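Local coordinates for protein carboxylase (Deinococcus radiodurans, PDB 5H80) that probably catalyses the ATP-dependent carboxylation of biotin, as the biotin carboxylase domain of a single-chain bacterial carboxylase, at residues R234-V242 / E254-K265; V323-C332 / P363-R372. All coordinates share one frame; numbering follows the deposited sequence.

Contact 1 (R234-V242 / E254-K265); sequences RARHIEVQV and ERDCTVQRRHQK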
loop_
_atom_site.group_PDB
_atom_site.type_symbol
_atom_site.label_atom_id
_atom_site.label_comp_id
_atom_site.label_asym_id
_atom_site.label_seq_id
_atom_site.Cartn_x
_atom_site.Cartn_y
_atom_site.Cartn_z
ATOM N N ARG A 234 26.264 21.873 6.152
ATOM C CA ARG A 234 26.021 20.799 7.021
ATOM C C ARG A 234 24.643 20.719 7.619
ATOM O O ARG A 234 24.457 20.310 8.770
ATOM C CB ARG A 234 27.027 20.858 8.162
ATOM C CG ARG A 234 28.347 20.367 7.718
ATOM C CD ARG A 234 29.435 20.712 8.683
ATOM N NE ARG A 234 29.465 22.105 9.110
ATOM C CZ ARG A 234 29.951 23.144 8.417
ATOM N NH1 ARG A 234 30.428 22.996 7.183
ATOM N NH2 ARG A 234 29.923 24.365 8.980
ATOM N N ALA A 235 23.658 21.116 6.858
ATOM C CA ALA A 235 22.271 20.989 7.260
ATOM C C ALA A 235 21.419 19.958 6.490
ATOM O O ALA A 235 21.644 19.607 5.319
ATOM C CB ALA A 235 21.597 22.312 7.216
ATOM N N ARG A 236 20.425 19.481 7.204
ATOM C CA ARG A 236 19.310 18.740 6.677
ATOM C C ARG A 236 18.073 19.600 6.277
ATOM O O ARG A 236 17.780 20.626 6.877
ATOM C CB ARG A 236 18.917 17.634 7.694
ATOM C CG ARG A 236 20.036 16.594 7.842
ATOM C CD ARG A 236 19.787 15.684 9.089
ATOM N NE ARG A 236 18.447 15.020 9.044
ATOM C CZ ARG A 236 18.027 14.117 9.932
ATOM N NH1 ARG A 236 18.791 13.778 11.015
ATOM N NH2 ARG A 236 16.817 13.625 9.852
ATOM N N HIS A 237 17.349 19.107 5.262
ATOM C CA HIS A 237 16.165 19.720 4.749
ATOM C C HIS A 237 15.063 18.987 5.428
ATOM O O HIS A 237 14.877 17.838 5.140
ATOM C CB HIS A 237 16.039 19.588 3.265
ATOM C CG HIS A 237 14.735 20.103 2.716
ATOM N ND1 HIS A 237 14.669 21.197 1.882
ATOM C CD2 HIS A 237 13.444 19.681 2.863
ATOM C CE1 HIS A 237 13.409 21.465 1.592
ATOM N NE2 HIS A 237 12.658 20.489 2.065
ATOM N N ILE A 238 14.407 19.662 6.333
ATOM C CA ILE A 238 13.243 19.094 7.082
ATOM C C ILE A 238 12.009 20.002 6.963
ATOM O O ILE A 238 12.091 21.190 7.177
ATOM C CB ILE A 238 13.620 18.839 8.536
ATOM C CG1 ILE A 238 14.855 17.938 8.724
ATOM C CG2 ILE A 238 12.461 18.110 9.183
ATOM C CD1 ILE A 238 15.217 17.589 10.198
ATOM N N GLU A 239 10.870 19.427 6.553
ATOM C CA GLU A 239 9.699 20.224 6.159
ATOM C C GLU A 239 8.534 19.671 6.935
ATOM O O GLU A 239 8.471 18.469 7.186
ATOM C CB GLU A 239 9.400 20.196 4.688
ATOM C CG GLU A 239 9.053 18.793 4.055
ATOM C CD GLU A 239 9.051 18.795 2.521
ATOM O OE1 GLU A 239 9.625 19.721 1.876
ATOM O OE2 GLU A 239 8.466 17.893 1.933
ATOM N N VAL A 240 7.600 20.526 7.180
ATOM C CA VAL A 240 6.419 20.151 7.979
ATOM C C VAL A 240 5.173 20.230 7.168
ATOM O O VAL A 240 4.897 21.223 6.555
ATOM C CB VAL A 240 6.263 21.035 9.270
ATOM C CG1 VAL A 240 4.982 20.724 9.907
ATOM C CG2 VAL A 240 7.443 20.920 10.209
ATOM N N GLN A 241 4.355 19.140 7.136
ATOM C CA GLN A 241 3.068 19.150 6.485
ATOM C C GLN A 241 1.993 19.755 7.365
ATOM O O GLN A 241 1.757 19.213 8.504
ATOM C CB GLN A 241 2.675 17.671 6.188
ATOM C CG GLN A 241 1.372 17.565 5.497
ATOM C CD GLN A 241 1.422 18.073 4.001
ATOM O OE1 GLN A 241 2.088 17.521 3.187
ATOM N NE2 GLN A 241 0.793 19.299 3.767
ATOM N N VAL A 242 1.413 20.846 6.862
ATOM C CA VAL A 242 0.247 21.484 7.396
ATOM C C VAL A 242 -1.049 21.319 6.646
ATOM O O VAL A 242 -1.143 21.139 5.445
ATOM C CB VAL A 242 0.545 22.979 7.689
ATOM C CG1 VAL A 242 -0.667 23.758 8.153
ATOM C CG2 VAL A 242 1.668 23.078 8.729
ATOM N N GLU A 254 6.574 15.617 9.997
ATOM C CA GLU A 254 7.632 16.030 9.136
ATOM C C GLU A 254 8.017 15.088 8.049
ATOM O O GLU A 254 7.814 13.852 8.121
ATOM C CB GLU A 254 8.866 16.440 9.927
ATOM C CG GLU A 254 9.888 15.425 10.388
ATOM C CD GLU A 254 9.379 14.392 11.412
ATOM O OE1 GLU A 254 8.319 14.650 12.005
ATOM O OE2 GLU A 254 10.134 13.431 11.563
ATOM N N ARG A 255 8.851 15.598 7.129
ATOM C CA ARG A 255 9.556 14.792 6.099
ATOM C C ARG A 255 10.946 15.334 5.925
ATOM O O ARG A 255 11.164 16.553 6.189
ATOM C CB ARG A 255 8.888 14.900 4.720
ATOM C CG ARG A 255 7.547 14.309 4.509
ATOM C CD ARG A 255 6.888 14.592 3.160
ATOM N NE ARG A 255 6.540 15.988 2.900
ATOM C CZ ARG A 255 5.334 16.503 2.987
ATOM N NH1 ARG A 255 4.255 15.784 3.372
ATOM N NH2 ARG A 255 5.170 17.753 2.668
ATOM N N ASP A 256 11.888 14.444 5.591
ATOM C CA ASP A 256 13.269 14.826 5.375
ATOM C C ASP A 256 13.609 14.514 3.958
ATOM O O ASP A 256 13.562 13.353 3.521
ATOM C CB ASP A 256 14.174 14.161 6.311
ATOM C CG ASP A 256 15.638 14.649 6.272
ATOM O OD1 ASP A 256 16.276 14.574 5.209
ATOM O OD2 ASP A 256 16.060 15.031 7.399
ATOM N N CYS A 257 14.021 15.558 3.292
ATOM C CA CYS A 257 14.306 15.508 1.857
ATOM C C CYS A 257 15.773 15.975 1.603
ATOM O O CYS A 257 16.054 16.679 0.609
ATOM C CB CYS A 257 13.414 16.419 1.105
ATOM S SG CYS A 257 11.633 16.184 1.452
ATOM N N THR A 258 16.677 15.571 2.459
ATOM C CA THR A 258 18.076 16.036 2.412
ATOM C C THR A 258 18.886 15.605 1.195
ATOM O O THR A 258 19.760 16.309 0.707
ATOM C CB THR A 258 18.746 15.663 3.738
ATOM O OG1 THR A 258 18.097 16.296 4.871
ATOM C CG2 THR A 258 20.355 15.890 3.691
ATOM N N VAL A 259 18.670 14.386 0.718
ATOM C CA VAL A 259 19.396 13.824 -0.424
ATOM C C VAL A 259 18.828 14.470 -1.746
ATOM O O VAL A 259 17.689 14.233 -2.176
ATOM C CB VAL A 259 19.254 12.296 -0.433
ATOM C CG1 VAL A 259 19.901 11.748 -1.687
ATOM C CG2 VAL A 259 19.785 11.685 0.891
ATOM N N GLN A 260 19.622 15.438 -2.247
ATOM C CA GLN A 260 19.262 16.277 -3.427
ATOM C C GLN A 260 20.408 16.294 -4.392
ATOM O O GLN A 260 21.492 16.182 -3.962
ATOM C CB GLN A 260 19.082 17.707 -2.983
ATOM C CG GLN A 260 18.090 17.836 -1.907
ATOM C CD GLN A 260 17.801 19.223 -1.419
ATOM O OE1 GLN A 260 18.240 20.206 -1.998
ATOM N NE2 GLN A 260 16.940 19.304 -0.395
ATOM N N ARG A 261 20.119 16.415 -5.669
ATOM C CA ARG A 261 21.150 16.446 -6.760
ATOM C C ARG A 261 20.943 17.818 -7.342
ATOM O O ARG A 261 19.834 18.112 -7.810
ATOM C CB ARG A 261 20.935 15.408 -7.803
ATOM C CG ARG A 261 22.068 15.293 -8.840
ATOM C CD ARG A 261 21.565 14.336 -9.896
ATOM N NE ARG A 261 22.602 13.533 -10.556
ATOM C CZ ARG A 261 22.454 12.258 -10.981
ATOM N NH1 ARG A 261 21.322 11.569 -10.766
ATOM N NH2 ARG A 261 23.459 11.641 -11.625
ATOM N N ARG A 262 21.917 18.712 -7.192
ATOM C CA ARG A 262 21.698 20.136 -7.590
ATOM C C ARG A 262 20.309 20.657 -7.228
ATOM O O ARG A 262 19.590 21.167 -8.076
ATOM C CB ARG A 262 21.933 20.322 -9.113
ATOM C CG ARG A 262 23.350 19.995 -9.572
ATOM C CD ARG A 262 23.571 20.321 -11.040
ATOM N NE ARG A 262 24.992 20.476 -11.380
ATOM C CZ ARG A 262 25.466 20.642 -12.617
ATOM N NH1 ARG A 262 24.645 20.667 -13.670
ATOM N NH2 ARG A 262 26.773 20.779 -12.812
ATOM N N HIS A 263 19.925 20.490 -5.970
ATOM C CA HIS A 263 18.661 21.034 -5.443
ATOM C C HIS A 263 17.364 20.311 -5.897
ATOM O O HIS A 263 16.282 20.701 -5.465
ATOM C CB HIS A 263 18.565 22.570 -5.693
ATOM C CG HIS A 263 19.691 23.353 -5.079
ATOM N ND1 HIS A 263 20.842 23.673 -5.773
ATOM C CD2 HIS A 263 19.851 23.859 -3.831
ATOM C CE1 HIS A 263 21.668 24.323 -4.975
ATOM N NE2 HIS A 263 21.086 24.464 -3.797
ATOM N N GLN A 264 17.473 19.244 -6.677
ATOM C CA GLN A 264 16.344 18.312 -6.967
ATOM C C GLN A 264 16.296 17.139 -5.939
ATOM O O GLN A 264 17.233 16.386 -5.805
ATOM C CB GLN A 264 16.482 17.697 -8.357
ATOM C CG GLN A 264 16.790 18.646 -9.516
ATOM C CD GLN A 264 16.190 20.026 -9.346
ATOM O OE1 GLN A 264 16.818 20.925 -8.767
ATOM N NE2 GLN A 264 14.977 20.211 -9.854
ATOM N N LYS A 265 15.203 16.985 -5.251
ATOM C CA LYS A 265 15.021 15.960 -4.252
ATOM C C LYS A 265 14.941 14.561 -4.900
ATOM O O LYS A 265 14.409 14.460 -6.027
ATOM C CB LYS A 265 13.734 16.286 -3.451
ATOM C CG LYS A 265 13.727 17.578 -2.619
ATOM C CD LYS A 265 12.298 17.987 -2.182
ATOM C CE LYS A 265 12.253 19.278 -1.399
ATOM N NZ LYS A 265 10.895 19.810 -1.081
HETATM O O HOH W 1 16.707 22.713 0.348
#
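R255 and E239 face each other as a hydrogen-bonded pair of the antiparallel hairpin formed by strands 236-245 and 249-256 in the ATP-grasp domain, and the R255 side chain can be followed outward. Its CB packs on CG of E239, 4.0 Å away; CD passes E239 OE2, and a bend about CG-CD (chi3 -66°) turns NE and the guanidinium toward the neighbouring strand. NE donates to the anti lone pair of E239 OE2 at 2.9 Å, nearly straight at 170°, with carboxylate and guanidinium planes perpendicular. At the far end NH1 and NH2 both grip Q241 OE1; the NH1 bond, 2.8 Å, lies in the carbonyl plane on a lone pair, whereas NH2 comes from above that plane.

The other oxygen of E239 is shared as well: H237 NE2 (3.1 Å) and K265 NZ (3.2 Å) reach OE1 from the same face of the carboxylate. K265 has further partners in E324 and E303.

D256 sits among the side chains on the opposite face of the hairpin. R236 clasps its OD2 side-on through NE and NH2, the latter also reaching P273 O, while OD1 closes an Asx turn onto T258 N. T258 OG1 in turn accepts H237 N at 2.9 Å.

Thus R236 offsets D256 OD2, while bonds from R255, H237 and K265 are likely to fix the rotation of the E239 carboxylate and the R255 guanidinium.

Contact 2 (V323-C332 / P363-R372); sequences VEHTVTEEWC and PPPGQAVQAR. With EDO (1,2-ethanediol), chain G.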
loop_
_atom_site.group_PDB
_atom_site.type_symbol
_atom_site.label_atom_id
_atom_site.label_comp_id
_atom_site.label_asym_id
_atom_site.label_seq_id
_atom_site.Cartn_x
_atom_site.Cartn_y
_atom_site.Cartn_z
ATOM N N VAL A 323 5.034 16.919 -4.160
ATOM C CA VAL A 323 5.334 15.664 -4.789
ATOM C C VAL A 323 5.486 14.564 -3.694
ATOM O O VAL A 323 4.971 13.389 -3.927
ATOM C CB VAL A 323 6.684 15.713 -5.575
ATOM C CG1 VAL A 323 7.095 14.348 -6.062
ATOM C CG2 VAL A 323 6.497 16.547 -6.847
ATOM N N GLU A 324 6.206 14.883 -2.608
ATOM C CA GLU A 324 6.465 13.960 -1.545
ATOM C C GLU A 324 5.306 13.753 -0.531
ATOM O O GLU A 324 5.601 13.231 0.552
ATOM C CB GLU A 324 7.785 14.276 -0.871
ATOM C CG GLU A 324 7.908 15.560 -0.213
ATOM C CD GLU A 324 8.276 16.759 -1.097
ATOM O OE1 GLU A 324 8.049 16.733 -2.324
ATOM O OE2 GLU A 324 8.815 17.749 -0.513
ATOM N N HIS A 325 4.048 14.241 -0.817
ATOM C CA HIS A 325 2.942 14.158 0.107
ATOM C C HIS A 325 2.714 12.607 0.287
ATOM O O HIS A 325 2.334 12.229 1.405
ATOM C CB HIS A 325 1.681 14.779 -0.453
ATOM C CG HIS A 325 1.053 13.981 -1.576
ATOM N ND1 HIS A 325 1.470 14.017 -2.879
ATOM C CD2 HIS A 325 0.053 13.046 -1.539
ATOM C CE1 HIS A 325 0.736 13.180 -3.633
ATOM N NE2 HIS A 325 -0.139 12.578 -2.837
ATOM N N THR A 326 3.086 11.867 -0.756
ATOM C CA THR A 326 2.916 10.356 -0.667
ATOM C C THR A 326 3.559 9.670 0.587
ATOM O O THR A 326 2.939 8.703 1.227
ATOM C CB THR A 326 3.529 9.691 -1.853
ATOM O OG1 THR A 326 4.891 10.071 -1.860
ATOM C CG2 THR A 326 2.819 10.130 -3.174
ATOM N N VAL A 327 4.753 10.032 0.968
ATOM C CA VAL A 327 5.420 9.374 2.149
ATOM C C VAL A 327 4.718 9.593 3.482
ATOM O O VAL A 327 4.620 8.683 4.314
ATOM C CB VAL A 327 6.923 9.711 2.321
ATOM C CG1 VAL A 327 7.809 8.828 1.494
ATOM C CG2 VAL A 327 7.247 11.166 2.023
ATOM N N THR A 328 4.178 10.798 3.683
ATOM C CA THR A 328 3.421 11.116 4.813
ATOM C C THR A 328 2.156 10.323 4.821
ATOM O O THR A 328 1.770 9.805 5.850
ATOM C CB THR A 328 3.046 12.621 4.759
ATOM O OG1 THR A 328 4.250 13.388 4.861
ATOM C CG2 THR A 328 2.097 13.036 5.837
ATOM N N GLU A 329 1.514 10.233 3.661
ATOM C CA GLU A 329 0.288 9.386 3.517
ATOM C C GLU A 329 0.570 7.985 4.028
ATOM O O GLU A 329 -0.242 7.440 4.791
ATOM C CB GLU A 329 -0.147 9.381 2.013
ATOM C CG GLU A 329 -0.771 10.725 1.608
ATOM C CD GLU A 329 -1.534 10.641 0.261
ATOM O OE1 GLU A 329 -1.177 9.792 -0.570
ATOM O OE2 GLU A 329 -2.489 11.383 0.064
ATOM N N GLU A 330 1.603 7.329 3.584
ATOM C CA GLU A 330 1.800 5.914 3.932
ATOM C C GLU A 330 2.297 5.772 5.399
ATOM O O GLU A 330 1.881 4.786 6.116
ATOM C CB GLU A 330 2.722 5.276 2.905
ATOM C CG GLU A 330 2.245 5.118 1.450
ATOM C CD GLU A 330 0.965 4.511 1.364
ATOM O OE1 GLU A 330 0.799 3.391 1.943
ATOM O OE2 GLU A 330 0.051 5.124 0.871
ATOM N N TRP A 331 3.218 6.628 5.843
ATOM C CA TRP A 331 3.596 6.667 7.246
ATOM C C TRP A 331 2.386 6.883 8.183
ATOM O O TRP A 331 2.220 6.114 9.178
ATOM C CB TRP A 331 4.697 7.716 7.492
ATOM C CG TRP A 331 5.161 7.811 8.892
ATOM C CD1 TRP A 331 5.352 6.754 9.824
ATOM C CD2 TRP A 331 5.475 8.984 9.556
ATOM N NE1 TRP A 331 5.805 7.253 10.998
ATOM C CE2 TRP A 331 5.942 8.630 10.858
ATOM C CE3 TRP A 331 5.546 10.356 9.155
ATOM C CZ2 TRP A 331 6.411 9.565 11.758
ATOM C CZ3 TRP A 331 5.935 11.271 10.065
ATOM C CH2 TRP A 331 6.378 10.890 11.404
ATOM N N CYS A 332 1.561 7.913 7.941
ATOM C CA CYS A 332 0.510 8.370 8.842
ATOM C C CYS A 332 -0.793 7.566 8.644
ATOM O O CYS A 332 -1.673 7.610 9.494
ATOM C CB CYS A 332 0.246 9.857 8.680
ATOM S SG CYS A 332 1.639 10.925 9.205
ATOM N N PRO A 363 4.630 11.150 17.408
ATOM C CA PRO A 363 4.553 10.711 15.976
ATOM C C PRO A 363 4.116 9.239 15.808
ATOM O O PRO A 363 4.374 8.440 16.766
ATOM C CB PRO A 363 5.937 10.934 15.414
ATOM C CG PRO A 363 6.795 11.559 16.435
ATOM C CD PRO A 363 5.998 11.574 17.783
ATOM N N PRO A 364 3.493 8.873 14.672
ATOM C CA PRO A 364 3.132 7.510 14.336
ATOM C C PRO A 364 4.406 6.585 14.384
ATOM O O PRO A 364 5.530 6.973 14.052
ATOM C CB PRO A 364 2.570 7.628 12.905
ATOM C CG PRO A 364 2.055 9.023 12.839
ATOM C CD PRO A 364 3.158 9.790 13.587
ATOM N N PRO A 365 4.220 5.303 14.767
ATOM C CA PRO A 365 5.286 4.340 14.561
ATOM C C PRO A 365 5.482 4.008 13.080
ATOM O O PRO A 365 4.648 4.411 12.256
ATOM C CB PRO A 365 4.733 3.082 15.268
ATOM C CG PRO A 365 3.349 3.156 15.002
ATOM C CD PRO A 365 2.988 4.641 15.205
ATOM N N GLY A 366 6.532 3.267 12.786
ATOM C CA GLY A 366 6.873 2.878 11.428
ATOM C C GLY A 366 7.587 4.049 10.703
ATOM O O GLY A 366 8.058 5.000 11.310
ATOM N N GLN A 367 7.734 3.860 9.416
ATOM C CA GLN A 367 8.707 4.707 8.688
ATOM C C GLN A 367 8.399 4.473 7.264
ATOM O O GLN A 367 8.002 3.354 6.852
ATOM C CB GLN A 367 10.149 4.395 9.037
ATOM C CG GLN A 367 10.516 2.913 9.004
ATOM C CD GLN A 367 11.969 2.601 9.278
ATOM O OE1 GLN A 367 12.863 3.440 9.100
ATOM N NE2 GLN A 367 12.219 1.360 9.690
ATOM N N ALA A 368 8.676 5.484 6.463
ATOM C CA ALA A 368 8.515 5.282 4.978
ATOM C C ALA A 368 9.514 6.174 4.210
ATOM O O ALA A 368 10.096 7.174 4.789
ATOM C CB ALA A 368 7.113 5.580 4.553
ATOM N N VAL A 369 9.810 5.770 3.021
ATOM C CA VAL A 369 10.649 6.535 2.106
ATOM C C VAL A 369 10.031 6.497 0.673
ATOM O O VAL A 369 9.540 5.485 0.203
ATOM C CB VAL A 369 12.082 6.021 2.103
ATOM C CG1 VAL A 369 12.303 4.574 1.588
ATOM C CG2 VAL A 369 12.995 6.772 1.216
ATOM N N GLN A 370 10.205 7.601 -0.043
ATOM C CA GLN A 370 9.882 7.709 -1.436
ATOM C C GLN A 370 11.121 7.891 -2.257
ATOM O O GLN A 370 12.020 8.676 -1.863
ATOM C CB GLN A 370 8.957 8.927 -1.721
ATOM C CG GLN A 370 8.787 9.283 -3.250
ATOM C CD GLN A 370 7.668 10.240 -3.510
ATOM O OE1 GLN A 370 6.498 9.852 -3.619
ATOM N NE2 GLN A 370 7.978 11.508 -3.651
ATOM N N ALA A 371 11.242 7.157 -3.330
ATOM C CA ALA A 371 12.330 7.421 -4.273
ATOM C C ALA A 371 11.685 7.932 -5.623
ATOM O O ALA A 371 10.709 7.398 -6.089
ATOM C CB ALA A 371 13.171 6.254 -4.505
ATOM N N ARG A 372 12.247 9.024 -6.195
ATOM C CA ARG A 372 11.789 9.456 -7.513
ATOM C C ARG A 372 12.582 8.712 -8.661
ATOM O O ARG A 372 13.845 8.880 -8.828
ATOM C CB ARG A 372 12.057 10.946 -7.539
ATOM C CG ARG A 372 11.316 11.771 -6.401
ATOM C CD ARG A 372 11.256 13.306 -6.716
ATOM N NE ARG A 372 10.780 14.127 -5.565
ATOM C CZ ARG A 372 10.505 15.442 -5.633
ATOM N NH1 ARG A 372 10.490 16.058 -6.791
ATOM N NH2 ARG A 372 10.149 16.117 -4.559
HETATM C C1 EDO G . -3.081 6.263 0.686
HETATM O O1 EDO G . -2.411 5.725 1.841
HETATM C C2 EDO G . -4.158 7.256 0.986
HETATM O O2 EDO G . -5.005 6.525 1.898
HETATM O O HOH W 2 3.488 3.943 9.956
#
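R372 NH2 is gripped by two carboxylates, E324 OE1 at 3.1 Å and E268 of strand 264-270. The R372 chain is extended from CG to NE, which carries the guanidinium across to V323, whose CG1 lies 3.6 Å over the centre of the flat group. E324 keeps its second oxygen for K265. In related biotin carboxylases this charged region forms the bicarbonate and biotin site, so E324 and R372 probably belong to it here. Two residues on, T326 OG1 bonds Q370 OE1; the modelled 2.4 Å is very short and its exact length doubtful. The amide nitrogen of Q370 turns instead to E268, so both ends of that buried group are engaged.

Prolines meet the other end of the helix. With CG anti to the backbone nitrogen (chi1 -179°), the W331 indole reaches into the bend P363-G366. P364 CB makes a CH-pi contact over the five-membered ring, 4.2 Å from its centroid, while P363 CB touches CZ2 at 3.9 Å. NE1 makes a weak, bent bond to P364 O (3.1 Å, 134°). A water also ties W331 O to P365 O. With an alanine in place of W331, the P363 and P364 rings would probably lose the surface they pack on, and P364 O its indole donor.

Helix 325-332 runs roughly antiparallel to strand 367-372, their axes 7.4 Å apart at 157°. That strand lies between strands 264-270 and 421-429 in an antiparallel sheet, and T326 also touches 421-429. V327 and C332 reach strand 249-256, which places the helix between the two beta sheets.

How the contacts relate
Contact 1 and contact 2 follow one another along the chain, yet their centres lie only about 13 Å apart and they touch directly. R255 spans the junction: its NH1 probably hydrogen-bonds T328 OG1 at 2.8 Å, and its CD packs 3.2 Å from E324 O. E239 OE2 and E324 OE2 are modelled 2.5 Å apart, unusually close for two acidic oxygens; the geometry does not show what relieves this, and the exact spacing is doubtful. Strands 264-270 and 367-374 are sheet neighbours, bringing R372 CD to 3.4 Å from K265 O. In related biotin carboxylases the equivalents of K265, E324 and R372 cluster around bicarbonate and biotin, so the two contacts probably line the active site.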